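Local coordinates for C2 toxin component I (Clostridium botulinum, PDB 2J3X), which acts as the enzymatic component of the binary C2 toxin, an ADP-ribosyltransferase whose target in the host cell is actin, at residues Gly100-Thr105 / Ser145-Gly150; Val39-Leu44 / Glu83-Ala88; Ser63-Ile68 / Phe221-Ser226. The protein carries 2 engineered substitutions. All blocks are in the same frame, centred on the assembly; numbering follows the deposited sequence.

Contact 1: Gly100-Thr105 / Ser145-Gly150; sequences GYVNFT and SFISLG. With SO4 (sulfate ion), chain P.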
loop_
_atom_site.group_PDB
_atom_site.type_symbol
_atom_site.label_atom_id
_atom_site.label_comp_id
_atom_site.label_asym_id
_atom_site.label_seq_id
_atom_site.Cartn_x
_atom_site.Cartn_y
_atom_site.Cartn_z
ATOM N N GLY A 100 19.015 10.648 1.463
ATOM C CA GLY A 100 19.437 9.515 2.277
ATOM C C GLY A 100 18.775 8.250 1.736
ATOM O O GLY A 100 18.347 8.222 0.593
ATOM N N TYR A 101 18.743 7.209 2.548
ATOM C CA TYR A 101 18.409 5.868 2.072
ATOM C C TYR A 101 17.121 5.450 2.745
ATOM O O TYR A 101 17.050 5.411 4.002
ATOM C CB TYR A 101 19.486 4.900 2.483
ATOM C CG TYR A 101 20.843 5.222 1.938
ATOM C CD1 TYR A 101 21.050 5.315 0.553
ATOM C CD2 TYR A 101 21.932 5.454 2.813
ATOM C CE1 TYR A 101 22.358 5.578 0.038
ATOM C CE2 TYR A 101 23.240 5.755 2.291
ATOM C CZ TYR A 101 23.427 5.812 0.927
ATOM O OH TYR A 101 24.680 6.094 0.376
ATOM N N VAL A 102 16.103 5.131 1.955
ATOM C CA VAL A 102 14.846 4.711 2.581
ATOM C C VAL A 102 14.812 3.217 2.907
ATOM O O VAL A 102 15.451 2.407 2.249
ATOM C CB VAL A 102 13.592 5.128 1.739
ATOM C CG1 VAL A 102 13.329 6.631 1.878
ATOM C CG2 VAL A 102 13.756 4.811 0.254
ATOM N N ASN A 103 14.073 2.850 3.945
ATOM C CA ASN A 103 14.084 1.448 4.389
ATOM C C ASN A 103 13.147 0.564 3.543
ATOM O O ASN A 103 12.029 0.236 3.998
ATOM C CB ASN A 103 13.826 1.356 5.884
ATOM C CG ASN A 103 12.501 1.987 6.337
ATOM O OD1 ASN A 103 11.963 2.976 5.768
ATOM N ND2 ASN A 103 11.994 1.447 7.436
ATOM N N PHE A 104 13.552 0.245 2.301
ATOM C CA PHE A 104 12.842 -0.784 1.471
ATOM C C PHE A 104 13.765 -1.958 1.276
ATOM O O PHE A 104 14.913 -1.756 0.812
ATOM C CB PHE A 104 12.422 -0.298 0.084
ATOM C CG PHE A 104 11.195 0.513 0.079
ATOM C CD1 PHE A 104 11.239 1.892 0.394
ATOM C CD2 PHE A 104 9.998 -0.052 -0.334
ATOM C CE1 PHE A 104 10.079 2.654 0.369
ATOM C CE2 PHE A 104 8.833 0.687 -0.308
ATOM C CZ PHE A 104 8.861 2.036 0.026
ATOM N N THR A 105 13.285 -3.168 1.584
ATOM C CA THR A 105 13.988 -4.411 1.220
ATOM C C THR A 105 13.565 -4.895 -0.148
ATOM O O THR A 105 12.545 -4.400 -0.688
ATOM C CB THR A 105 13.640 -5.545 2.230
ATOM O OG1 THR A 105 12.239 -5.764 2.162
ATOM C CG2 THR A 105 14.000 -5.106 3.647
ATOM N N SER A 145 3.831 1.935 6.733
ATOM C CA SER A 145 4.215 2.407 8.061
ATOM C C SER A 145 4.938 3.741 7.878
ATOM O O SER A 145 5.040 4.235 6.765
ATOM C CB SER A 145 5.165 1.422 8.758
ATOM O OG SER A 145 6.380 1.290 7.988
ATOM N N PHE A 146 5.389 4.319 8.989
ATOM C CA PHE A 146 6.336 5.439 8.913
ATOM C C PHE A 146 7.522 4.957 8.090
ATOM O O PHE A 146 7.871 3.758 8.140
ATOM C CB PHE A 146 6.823 5.765 10.310
ATOM C CG PHE A 146 5.701 6.109 11.233
ATOM C CD1 PHE A 146 5.003 7.333 11.084
ATOM C CD2 PHE A 146 5.293 5.180 12.190
ATOM C CE1 PHE A 146 3.924 7.672 11.956
ATOM C CE2 PHE A 146 4.222 5.500 13.071
ATOM C CZ PHE A 146 3.550 6.727 12.962
ATOM N N ILE A 147 8.145 5.879 7.379
ATOM C CA ILE A 147 9.305 5.568 6.558
ATOM C C ILE A 147 10.529 6.205 7.222
ATOM O O ILE A 147 10.419 7.276 7.865
ATOM C CB ILE A 147 9.040 6.020 5.093
ATOM C CG1 ILE A 147 10.037 5.438 4.105
ATOM C CG2 ILE A 147 8.950 7.546 5.002
ATOM C CD1 ILE A 147 9.722 5.839 2.635
ATOM N N SER A 148 11.664 5.505 7.182
ATOM C CA SER A 148 12.893 6.002 7.816
ATOM C C SER A 148 13.851 6.385 6.713
ATOM O O SER A 148 13.916 5.695 5.704
ATOM C CB SER A 148 13.528 4.910 8.653
ATOM O OG SER A 148 12.694 4.556 9.765
ATOM N N LEU A 149 14.579 7.486 6.875
ATOM C CA LEU A 149 15.572 7.893 5.878
ATOM C C LEU A 149 16.942 7.873 6.550
ATOM O O LEU A 149 17.230 8.783 7.362
ATOM C CB LEU A 149 15.271 9.300 5.375
ATOM C CG LEU A 149 16.214 9.749 4.245
ATOM C CD1 LEU A 149 15.806 9.296 2.810
ATOM C CD2 LEU A 149 16.354 11.312 4.244
ATOM N N GLY A 150 17.740 6.838 6.290
ATOM C CA GLY A 150 19.094 6.718 6.902
ATOM C C GLY A 150 20.004 7.770 6.278
ATOM O O GLY A 150 19.970 7.979 5.077
HETATM S S SO4 P . 11.306 -1.403 10.970
HETATM O O1 SO4 P . 11.990 -0.548 11.949
HETATM O O2 SO4 P . 9.842 -1.258 11.026
HETATM O O3 SO4 P . 11.734 -1.058 9.609
HETATM O O4 SO4 P . 11.589 -2.796 11.336
HETATM O O HOH W 1 10.263 3.034 9.246
#
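Val102 and Leu149 sit opposite each other as a non-hydrogen-bonded pair where strands 98-102 and 147-150 run antiparallel, in the middle of the mixed sheet of the N-terminal ADP-ribosyltransferase fold. Strand 162-168 flanks the first of them and strand 183-187 the second. On the face carrying this pair, Val102 CG1 is 3.8 Å from Leu149 CD1 and lies equally close to Ile147 CD1, so the valine branch fits between two aliphatic tips. Ile147 CG1 stands anti to its backbone nitrogen (chi1 -166°), and the extended chain beyond it carries CD1 forward to Val102 and to Phe104 CE1, 3.9 Å away. Leu149 CD1 turns back over the backbone of Gly100, where no side chain stands in its way. Next along the strands, Tyr101 and Gly150 form the hydrogen-bonded pair: Tyr101 N gives to Gly150 O at 2.9 Å and Tyr101 O takes Gly150 N at 2.8 Å. The tyrosine ring leads away from the second strand, and its hydroxyl bonds Asp153.

Past Val102 the chain makes an inverse gamma turn centred on Asn103; backbone pairing fades to a weak bond from Asn103 N to Ser148 O at 3.3 Å, and the asparagine side chain adds a stronger one. Its OD1 receives Ser148 N at 2.9 Å in a nearly straight bond (172°), but the donor stands 51° out of the amide plane, above it rather than on a lone pair. The other end of the amide is bridged by water: Asn103 ND2 gives to a water at 3.0 Å, and that water donates to Phe146 O at 2.7 Å.

Contact 2: Val39-Leu44 / Glu83-Ala88; sequences VAVNQL and ERIREA. With SO4 (sulfate ion), chain M.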
loop_
_atom_site.group_PDB
_atom_site.type_symbol
_atom_site.label_atom_id
_atom_site.label_comp_id
_atom_site.label_asym_id
_atom_site.label_seq_id
_atom_site.Cartn_x
_atom_site.Cartn_y
_atom_site.Cartn_z
ATOM N N VAL A 39 7.376 10.374 25.144
ATOM C CA VAL A 39 7.460 8.984 25.591
ATOM C C VAL A 39 7.274 8.090 24.370
ATOM O O VAL A 39 8.060 7.164 24.145
ATOM C CB VAL A 39 6.420 8.668 26.670
ATOM C CG1 VAL A 39 6.366 7.151 26.964
ATOM C CG2 VAL A 39 6.713 9.470 27.934
ATOM N N ALA A 40 6.298 8.432 23.527
ATOM C CA ALA A 40 6.013 7.600 22.336
ATOM C C ALA A 40 7.180 7.588 21.368
ATOM O O ALA A 40 7.565 6.535 20.859
ATOM C CB ALA A 40 4.742 8.113 21.644
ATOM N N VAL A 41 7.761 8.761 21.104
ATOM C CA VAL A 41 8.882 8.871 20.183
ATOM C C VAL A 41 10.170 8.224 20.758
ATOM O O VAL A 41 10.914 7.533 20.042
ATOM C CB VAL A 41 9.132 10.349 19.798
ATOM C CG1 VAL A 41 10.571 10.547 19.217
ATOM C CG2 VAL A 41 8.054 10.819 18.862
ATOM N N ASN A 42 10.423 8.448 22.043
ATOM C CA ASN A 42 11.613 7.894 22.710
ATOM C C ASN A 42 11.674 6.390 22.668
ATOM O O ASN A 42 12.758 5.815 22.640
ATOM C CB ASN A 42 11.582 8.252 24.182
ATOM C CG ASN A 42 12.316 9.516 24.481
ATOM O OD1 ASN A 42 12.053 10.154 25.512
ATOM N ND2 ASN A 42 13.276 9.864 23.636
ATOM N N GLN A 43 10.513 5.747 22.720
ATOM C CA GLN A 43 10.476 4.308 22.699
ATOM C C GLN A 43 10.992 3.774 21.354
ATOM O O GLN A 43 11.423 2.631 21.286
ATOM C CB GLN A 43 9.078 3.798 23.022
ATOM C CG GLN A 43 8.682 3.974 24.501
ATOM C CD GLN A 43 7.347 3.355 24.795
ATOM O OE1 GLN A 43 7.249 2.156 25.070
ATOM N NE2 GLN A 43 6.303 4.147 24.707
ATOM N N LEU A 44 10.962 4.604 20.302
ATOM C CA LEU A 44 11.453 4.189 18.994
ATOM C C LEU A 44 12.958 3.956 19.008
ATOM O O LEU A 44 13.491 3.444 18.027
ATOM C CB LEU A 44 11.105 5.203 17.883
ATOM C CG LEU A 44 9.609 5.440 17.605
ATOM C CD1 LEU A 44 9.423 6.605 16.593
ATOM C CD2 LEU A 44 8.941 4.166 17.037
ATOM N N GLU A 83 -0.699 7.345 17.074
ATOM C CA GLU A 83 -1.290 8.683 16.906
ATOM C C GLU A 83 -0.346 9.775 17.436
ATOM O O GLU A 83 -0.226 10.854 16.832
ATOM C CB GLU A 83 -2.631 8.700 17.621
ATOM C CG GLU A 83 -3.677 7.784 16.924
ATOM C CD GLU A 83 -4.972 7.580 17.727
ATOM O OE1 GLU A 83 -4.960 7.860 18.931
ATOM O OE2 GLU A 83 -5.988 7.168 17.093
ATOM N N ARG A 84 0.310 9.502 18.562
ATOM C CA ARG A 84 1.245 10.480 19.164
ATOM C C ARG A 84 2.477 10.747 18.311
ATOM O O ARG A 84 2.972 11.876 18.256
ATOM C CB ARG A 84 1.637 10.043 20.575
ATOM C CG ARG A 84 0.469 10.283 21.583
ATOM C CD ARG A 84 0.656 9.513 22.881
ATOM N NE ARG A 84 -0.587 9.573 23.669
ATOM C CZ ARG A 84 -0.903 8.703 24.639
ATOM N NH1 ARG A 84 -0.052 7.713 24.996
ATOM N NH2 ARG A 84 -2.076 8.832 25.274
ATOM N N ILE A 85 2.979 9.693 17.670
ATOM C CA ILE A 85 4.120 9.811 16.740
ATOM C C ILE A 85 3.660 10.654 15.545
ATOM O O ILE A 85 4.362 11.559 15.090
ATOM C CB ILE A 85 4.694 8.422 16.336
ATOM C CG1 ILE A 85 5.370 7.754 17.534
ATOM C CG2 ILE A 85 5.750 8.578 15.210
ATOM C CD1 ILE A 85 5.570 6.214 17.339
ATOM N N ARG A 86 2.479 10.370 15.005
ATOM C CA ARG A 86 1.951 11.152 13.886
ATOM C C ARG A 86 1.857 12.606 14.255
ATOM O O ARG A 86 2.219 13.486 13.443
ATOM C CB ARG A 86 0.550 10.668 13.476
ATOM C CG ARG A 86 0.539 9.299 12.803
ATOM C CD ARG A 86 -0.923 9.025 12.465
ATOM N NE ARG A 86 -1.169 7.638 12.060
ATOM C CZ ARG A 86 -2.379 7.078 12.012
ATOM N NH1 ARG A 86 -3.473 7.767 12.383
ATOM N NH2 ARG A 86 -2.488 5.823 11.591
ATOM N N GLU A 87 1.337 12.852 15.453
ATOM C CA GLU A 87 1.174 14.223 15.948
ATOM C C GLU A 87 2.523 14.918 16.153
ATOM O O GLU A 87 2.659 16.107 15.786
ATOM C CB GLU A 87 0.373 14.201 17.243
ATOM C CG GLU A 87 0.043 15.538 17.839
ATOM C CD GLU A 87 -0.731 15.431 19.175
ATOM O OE1 GLU A 87 -1.152 14.325 19.568
ATOM O OE2 GLU A 87 -0.920 16.466 19.844
ATOM N N ALA A 88 3.510 14.197 16.665
ATOM C CA ALA A 88 4.869 14.765 16.839
ATOM C C ALA A 88 5.466 15.136 15.472
ATOM O O ALA A 88 6.076 16.207 15.281
ATOM C CB ALA A 88 5.764 13.750 17.568
HETATM S S SO4 M . -6.696 8.046 13.861
HETATM O O1 SO4 M . -5.786 7.091 14.588
HETATM O O2 SO4 M . -6.294 9.377 14.307
HETATM O O3 SO4 M . -6.443 7.973 12.418
HETATM O O4 SO4 M . -8.102 7.787 14.189
#
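Two helices of the N-terminal helical cluster, 35-42 and 77-90, meet here through aliphatic side chains, Ala40, Val41 and Leu44 on one side and Ile85, Ala88 and the base of Arg84 on the other. The backbones come close, the CA atoms of Val41 and Ile85 being 6.0 Å apart, in keeping with alanines at two of the touching positions. Ala40 CB rests against the first carbon of the arginine side chain, Arg84 CB, at 3.8 Å. A turn further along helix 77-90, the methyl of Ala88 meets Val41 CG2 at 3.9 Å. Ile85 lies between the two, its CG1 4.2 Å from Ala40 CB; CG1 is anti to the carbonyl carbon (chi1 -68°), and the chain runs out from there until CD1 meets Leu44 CD1 tip to tip at 3.9 Å. No hydrogen bond joins the two segments; they meet by aliphatic contact.

The polar side of helix 77-90 turns elsewhere. Arg86 NH1 donates to O3 of a sulfate at 3.0 Å, the oxygen lying at the edge of the guanidinium and in its plane. Glu83 OE2 approaches O1 of the same ion to 2.5 Å, so short that a proton probably lies between them, in keeping with crystals at pH 3.0. Lys72 and Lys224 also bond this ion, which probably came from the crystallisation liquor.

Helix 47-59 borders the contact through Ile53, which touches Ile85, and Tyr49, which touches Leu44; helix 15-30 covers Val41 with Trp29 and Phe30. Phe146, of segment 145-150 in the sheet, packs on Ile85.

Contact 3: Ser63-Ile68 / Phe221-Ser226; sequences SSLTAI and FYNKGS. With SO4 (sulfate ion), chain U; SO4 (sulfate ion), chain M.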
loop_
_atom_site.group_PDB
_atom_site.type_symbol
_atom_site.label_atom_id
_atom_site.label_comp_id
_atom_site.label_asym_id
_atom_site.label_seq_id
_atom_site.Cartn_x
_atom_site.Cartn_y
_atom_site.Cartn_z
ATOM N N SER A 63 -7.749 -2.467 9.080
ATOM C CA SER A 63 -8.681 -2.933 10.090
ATOM C C SER A 63 -9.911 -2.042 10.022
ATOM O O SER A 63 -9.828 -0.857 9.623
ATOM C CB SER A 63 -8.037 -2.836 11.468
ATOM O OG SER A 63 -6.831 -3.611 11.531
ATOM N N SER A 64 -11.080 -2.590 10.371
ATOM C CA SER A 64 -12.330 -1.812 10.253
ATOM C C SER A 64 -12.353 -0.580 11.211
ATOM O O SER A 64 -11.755 -0.617 12.299
ATOM C CB SER A 64 -13.580 -2.660 10.556
ATOM O OG SER A 64 -13.647 -2.917 11.953
ATOM N N LEU A 65 -13.126 0.452 10.844
ATOM C CA LEU A 65 -13.319 1.624 11.731
ATOM C C LEU A 65 -13.952 1.166 13.066
ATOM O O LEU A 65 -13.606 1.695 14.126
ATOM C CB LEU A 65 -14.131 2.753 11.022
ATOM C CG LEU A 65 -13.441 3.100 9.664
ATOM C CD1 LEU A 65 -14.306 4.013 8.761
ATOM C CD2 LEU A 65 -12.114 3.740 9.857
ATOM N N THR A 66 -14.831 0.165 13.022
ATOM C CA THR A 66 -15.339 -0.459 14.265
ATOM C C THR A 66 -14.227 -0.975 15.171
ATOM O O THR A 66 -14.214 -0.700 16.378
ATOM C CB THR A 66 -16.304 -1.606 13.927
ATOM O OG1 THR A 66 -17.407 -1.058 13.222
ATOM C CG2 THR A 66 -16.848 -2.244 15.214
ATOM N N ALA A 67 -13.261 -1.674 14.576
ATOM C CA ALA A 67 -12.170 -2.253 15.336
ATOM C C ALA A 67 -11.290 -1.118 15.883
ATOM O O ALA A 67 -10.812 -1.187 17.019
ATOM C CB ALA A 67 -11.348 -3.181 14.438
ATOM N N ILE A 68 -11.093 -0.038 15.102
ATOM C CA ILE A 68 -10.299 1.082 15.612
ATOM C C ILE A 68 -10.974 1.728 16.826
ATOM O O ILE A 68 -10.318 2.009 17.845
ATOM C CB ILE A 68 -10.118 2.177 14.488
ATOM C CG1 ILE A 68 -9.389 1.571 13.287
ATOM C CG2 ILE A 68 -9.367 3.435 15.009
ATOM C CD1 ILE A 68 -8.078 0.751 13.609
ATOM N N PHE A 221 -7.195 6.049 0.518
ATOM C CA PHE A 221 -7.861 6.448 1.764
ATOM C C PHE A 221 -7.898 5.325 2.795
ATOM O O PHE A 221 -8.435 5.526 3.914
ATOM C CB PHE A 221 -9.311 6.853 1.437
ATOM C CG PHE A 221 -9.354 8.009 0.416
ATOM C CD1 PHE A 221 -8.972 9.285 0.822
ATOM C CD2 PHE A 221 -9.718 7.771 -0.923
ATOM C CE1 PHE A 221 -8.999 10.345 -0.145
ATOM C CE2 PHE A 221 -9.742 8.805 -1.888
ATOM C CZ PHE A 221 -9.364 10.091 -1.474
ATOM N N TYR A 222 -7.215 4.225 2.471
ATOM C CA TYR A 222 -7.061 3.076 3.422
ATOM C C TYR A 222 -8.447 2.756 4.000
ATOM O O TYR A 222 -9.421 2.682 3.218
ATOM C CB TYR A 222 -5.968 3.326 4.510
ATOM C CG TYR A 222 -4.665 3.678 3.834
ATOM C CD1 TYR A 222 -3.921 2.726 3.149
ATOM C CD2 TYR A 222 -4.226 5.001 3.847
ATOM C CE1 TYR A 222 -2.724 3.076 2.512
ATOM C CE2 TYR A 222 -3.047 5.385 3.178
ATOM C CZ TYR A 222 -2.332 4.421 2.503
ATOM O OH TYR A 222 -1.170 4.855 1.864
ATOM N N ASN A 223 -8.546 2.568 5.315
ATOM C CA ASN A 223 -9.831 2.182 5.934
ATOM C C ASN A 223 -10.832 3.337 6.072
ATOM O O ASN A 223 -12.026 3.097 6.262
ATOM C CB ASN A 223 -9.587 1.482 7.284
ATOM C CG ASN A 223 -8.945 2.368 8.288
ATOM O OD1 ASN A 223 -8.349 3.414 7.938
ATOM N ND2 ASN A 223 -8.993 1.947 9.550
ATOM N N LYS A 224 -10.374 4.594 5.876
ATOM C CA LYS A 224 -11.252 5.760 6.111
ATOM C C LYS A 224 -12.152 6.038 4.914
ATOM O O LYS A 224 -13.260 6.542 5.079
ATOM C CB LYS A 224 -10.414 7.022 6.480
ATOM C CG LYS A 224 -9.887 6.893 7.913
ATOM C CD LYS A 224 -8.893 8.031 8.239
ATOM C CE LYS A 224 -8.319 7.916 9.676
ATOM N NZ LYS A 224 -7.099 8.804 9.867
ATOM N N GLY A 225 -11.681 5.698 3.713
ATOM C CA GLY A 225 -12.454 5.969 2.458
ATOM C C GLY A 225 -12.551 7.466 2.224
ATOM O O GLY A 225 -11.886 8.262 2.919
ATOM N N SER A 226 -13.400 7.846 1.263
ATOM C CA SER A 226 -13.691 9.256 1.001
ATOM C C SER A 226 -14.981 9.351 0.227
ATOM O O SER A 226 -14.994 9.254 -0.999
ATOM C CB SER A 226 -12.574 9.910 0.158
ATOM O OG SER A 226 -12.837 11.304 -0.065
HETATM S S SO4 U . -19.438 1.238 14.966
HETATM O O1 SO4 U . -18.794 0.839 16.220
HETATM O O2 SO4 U . -18.831 2.419 14.307
HETATM O O3 SO4 U . -19.367 0.096 14.041
HETATM O O4 SO4 U . -20.853 1.545 15.216
HETATM S S SO4 M . -6.696 8.046 13.861
HETATM O O1 SO4 M . -5.786 7.091 14.588
HETATM O O2 SO4 M . -6.294 9.377 14.307
HETATM O O3 SO4 M . -6.443 7.973 12.418
HETATM O O4 SO4 M . -8.102 7.787 14.189
#
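The flat group at the centre of this contact is the amide of Asn223, bonded at its edge by Ser63 O, with Leu65 lying over one face. Ser63 O lies close to the amide plane and accepts from ND2 at 2.9 Å, through the N-H on the CB side (N-H...O 153°); the donor comes in near the line of the carbonyl, at a C=O...N angle of 159°. Leu65 CD2 comes over one face, 3.6 Å from ND2. Near the plane again, beyond the nitrogen, Ile68 CG1 stands 3.8 Å from ND2, while OD1 bonds a glycerol. Asn223 CG is wedged between its own backbone nitrogen and carbonyl carbon (chi1 64°), a setting that folds the amide toward segment 63-68. The other branch of Leu65, CD1, reaches the backbone at Asn223 O, 3.5 Å away. Within 221-226 a second flat group is covered: Ser226 CB lies 3.4 Å above the plane of the Phe221 ring, over its centre.

Ser63 leads straight into a helix start. Ser64 is the N-cap residue, and its OG accepts Ala67 N at 2.9 Å, which fixes the first turn from which Leu65 and Ile68 project. Next to Asn223, Lys224, extended beyond CG, hydrogen-bonds through NZ to O3 of a sulfate at 2.8 Å, an ion also bound by Lys72 and Arg86.

The contact thus joins the beginning of helix 65-73 to the loop between strand 206-216 and helix 227-234, where the chain passes to the second half of the protein. Ser353 touches Asn223, and Ser63 OG bonds Asp59 O and the backbone N of Ile409 in strand 397-411, so both segments also meet the C-terminal half.

From the N terminus, Val39-Leu44 comes first and Ser63-Ile68 second; Glu83-Ala88 then returns to the former and closes contact 2. The chain runs on from helix 77-90 to strand 98-102, and contact 1 closes when Ser145-Gly150 pairs with Gly100-Thr105. Contact 3 closes last, at Phe221-Ser226. Contacts 2 and 1 therefore follow in series, contact 1 lies wholly within the span of contact 3, and contacts 2 and 3 cross. Contact 2 ties helix to helix, contact 1 strand to strand, and Phe146 CE1 joins them by touching Arg86 CG. Contact 3 lies at the passage between the two halves and shares a sulfate with contact 2.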